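Local coordinates for protein short chain dehydrogenase (Mycobacterium smegmatis, PDB 3UCX) that probably acts as an oxidoreductase of the short-chain dehydrogenase family, built on a Rossmann-type fold, at residues 93-98 with 143-148. Numbering follows the deposited sequence.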
loop_
_atom_site.group_PDB
_atom_site.type_symbol
_atom_site.label_atom_id
_atom_site.label_comp_id
_atom_site.label_asym_id
_atom_site.label_seq_id
_atom_site.Cartn_x
_atom_site.Cartn_y
_atom_site.Cartn_z
ATOM N N ILE A 93 25.742 0.616 -1.615
ATOM C CA ILE A 93 24.785 1.430 -0.850
ATOM C C ILE A 93 24.712 2.818 -1.483
ATOM O O ILE A 93 25.716 3.541 -1.551
ATOM C CB ILE A 93 25.192 1.549 0.631
ATOM C CG1 ILE A 93 25.271 0.161 1.277
ATOM C CG2 ILE A 93 24.201 2.438 1.399
ATOM C CD1 ILE A 93 25.896 0.153 2.679
ATOM N N ASN A 94 23.524 3.196 -1.941
ATOM C CA ASN A 94 23.307 4.525 -2.476
ATOM C C ASN A 94 22.725 5.372 -1.344
ATOM O O ASN A 94 21.546 5.234 -0.984
ATOM C CB ASN A 94 22.362 4.464 -3.663
ATOM C CG ASN A 94 23.058 3.977 -4.919
ATOM O OD1 ASN A 94 24.110 4.501 -5.281
ATOM N ND2 ASN A 94 22.511 2.948 -5.558
ATOM N N ASN A 95 23.565 6.213 -0.757
ATOM C CA ASN A 95 23.131 6.984 0.411
ATOM C C ASN A 95 22.462 8.237 -0.069
ATOM O O ASN A 95 22.890 8.815 -1.080
ATOM C CB ASN A 95 24.273 7.306 1.332
ATOM C CG ASN A 95 23.827 8.066 2.570
ATOM O OD1 ASN A 95 22.705 7.923 3.034
ATOM N ND2 ASN A 95 24.672 8.930 3.048
ATOM N N ALA A 96 21.410 8.649 0.659
ATOM C CA ALA A 96 20.603 9.826 0.290
ATOM C C ALA A 96 21.336 11.076 0.771
ATOM O O ALA A 96 21.268 11.413 1.954
ATOM C CB ALA A 96 19.212 9.752 0.914
ATOM N N PHE A 97 22.051 11.746 -0.127
ATOM C CA PHE A 97 22.858 12.913 0.266
ATOM C C PHE A 97 22.127 14.237 -0.006
ATOM O O PHE A 97 22.095 15.116 0.861
ATOM C CB PHE A 97 24.226 12.895 -0.439
ATOM N N ARG A 98 21.539 14.366 -1.200
ATOM C CA ARG A 98 20.941 15.628 -1.662
ATOM C C ARG A 98 19.999 16.252 -0.613
ATOM O O ARG A 98 19.150 15.563 -0.028
ATOM C CB ARG A 98 20.207 15.424 -2.997
ATOM N N VAL A 143 21.575 -1.697 -1.405
ATOM C CA VAL A 143 20.648 -0.981 -0.518
ATOM C C VAL A 143 20.580 0.465 -0.953
ATOM O O VAL A 143 21.583 1.194 -0.892
ATOM C CB VAL A 143 21.040 -1.022 0.974
ATOM C CG1 VAL A 143 19.909 -0.422 1.830
ATOM C CG2 VAL A 143 21.338 -2.441 1.426
ATOM N N ASN A 144 19.388 0.890 -1.352
ATOM C CA ASN A 144 19.137 2.273 -1.675
ATOM C C ASN A 144 18.480 2.964 -0.490
ATOM O O ASN A 144 17.423 2.533 -0.039
ATOM C CB ASN A 144 18.268 2.388 -2.920
ATOM C CG ASN A 144 18.984 1.931 -4.168
ATOM O OD1 ASN A 144 20.201 1.999 -4.232
ATOM N ND2 ASN A 144 18.230 1.435 -5.152
ATOM N N VAL A 145 19.125 4.010 0.020
ATOM C CA VAL A 145 18.560 4.802 1.101
ATOM C C VAL A 145 17.532 5.724 0.493
ATOM O O VAL A 145 17.847 6.588 -0.353
ATOM C CB VAL A 145 19.619 5.572 1.888
ATOM C CG1 VAL A 145 18.964 6.404 3.019
ATOM C CG2 VAL A 145 20.646 4.592 2.452
ATOM N N ASN A 146 16.282 5.505 0.884
ATOM C CA ASN A 146 15.170 6.294 0.393
ATOM C C ASN A 146 14.695 7.239 1.531
ATOM O O ASN A 146 15.532 7.829 2.237
ATOM C CB ASN A 146 14.096 5.331 -0.149
ATOM C CG ASN A 146 13.148 5.987 -1.132
ATOM O OD1 ASN A 146 12.357 6.855 -0.731
ATOM N ND2 ASN A 146 13.196 5.573 -2.422
ATOM N N SER A 147 13.395 7.426 1.701
ATOM C CA SER A 147 12.891 8.416 2.652
ATOM C C SER A 147 11.442 8.170 3.016
ATOM O O SER A 147 10.641 7.745 2.192
ATOM C CB SER A 147 13.005 9.827 2.082
ATOM O OG SER A 147 12.355 10.797 2.919
ATOM N N MET A 148 11.122 8.457 4.275
ATOM C CA MET A 148 9.736 8.491 4.780
ATOM C C MET A 148 8.780 9.325 3.950
ATOM O O MET A 148 7.586 9.112 3.996
ATOM C CB MET A 148 9.752 9.015 6.227
ATOM C CG MET A 148 8.478 8.779 7.007
ATOM S SD MET A 148 8.638 9.246 8.749
ATOM C CE MET A 148 8.671 11.050 8.607
HETATM O O HOH W 1 19.360 5.599 -2.753
#
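Val145 and Asn94, the two residues most covered by this contact, meet where adjacent parallel strands of a Rossmann-type sheet come to their C-terminal ends. Asn94 is held to the neighbouring strand by both its backbone N and its backbone O: its N donates to Val143 O at 3.0 Å, and its O accepts from Val145 N at 2.9 Å, with an N-H...O angle of 164°. This is the staggered pattern of parallel strands, in which one residue bonds to the two that flank its partner, here Asn144.

The amides of Asn94 and Asn144 repeat that pairing in their side chains. Both lie side by side on the same face of the sheet, their planes turned 32° apart, and Asn94 ND2 donates to Asn144 OD1 at 2.8 Å. The acceptor lies almost in the amide plane of Asn94, whereas the donor is tilted out of the Asn144 carbonyl plane. Asn144 ND2 goes on to Ser171 OG, which should help fix the flip of its amide.

Past the last bridge the strands part, and Val145 fills the fork. Its chi1 of 180° sets CG1 opposite the backbone N and carries that methyl to 4.0 Å from Ala96 CB, while CG2 packs 4.3 Å from Ile93 CG2. A water joins the two strands where they part, donating to Asn94 O at 2.8 Å and to Val145 O at 3.0 Å. Asn95 OD1 lies near both Val145 methyls, and its ND2 is held by Gly18 O.

Strand 91-94 is flanked by 13-17, and 141-145 by 184-190, placing the pair in the middle of the sheet. Helix 110-130 covers Asn94 through Ala124, Leu127 and Ile128; across the sheet, Ile239 of helix 232-243 packs on Ile93, Val143 and Val145.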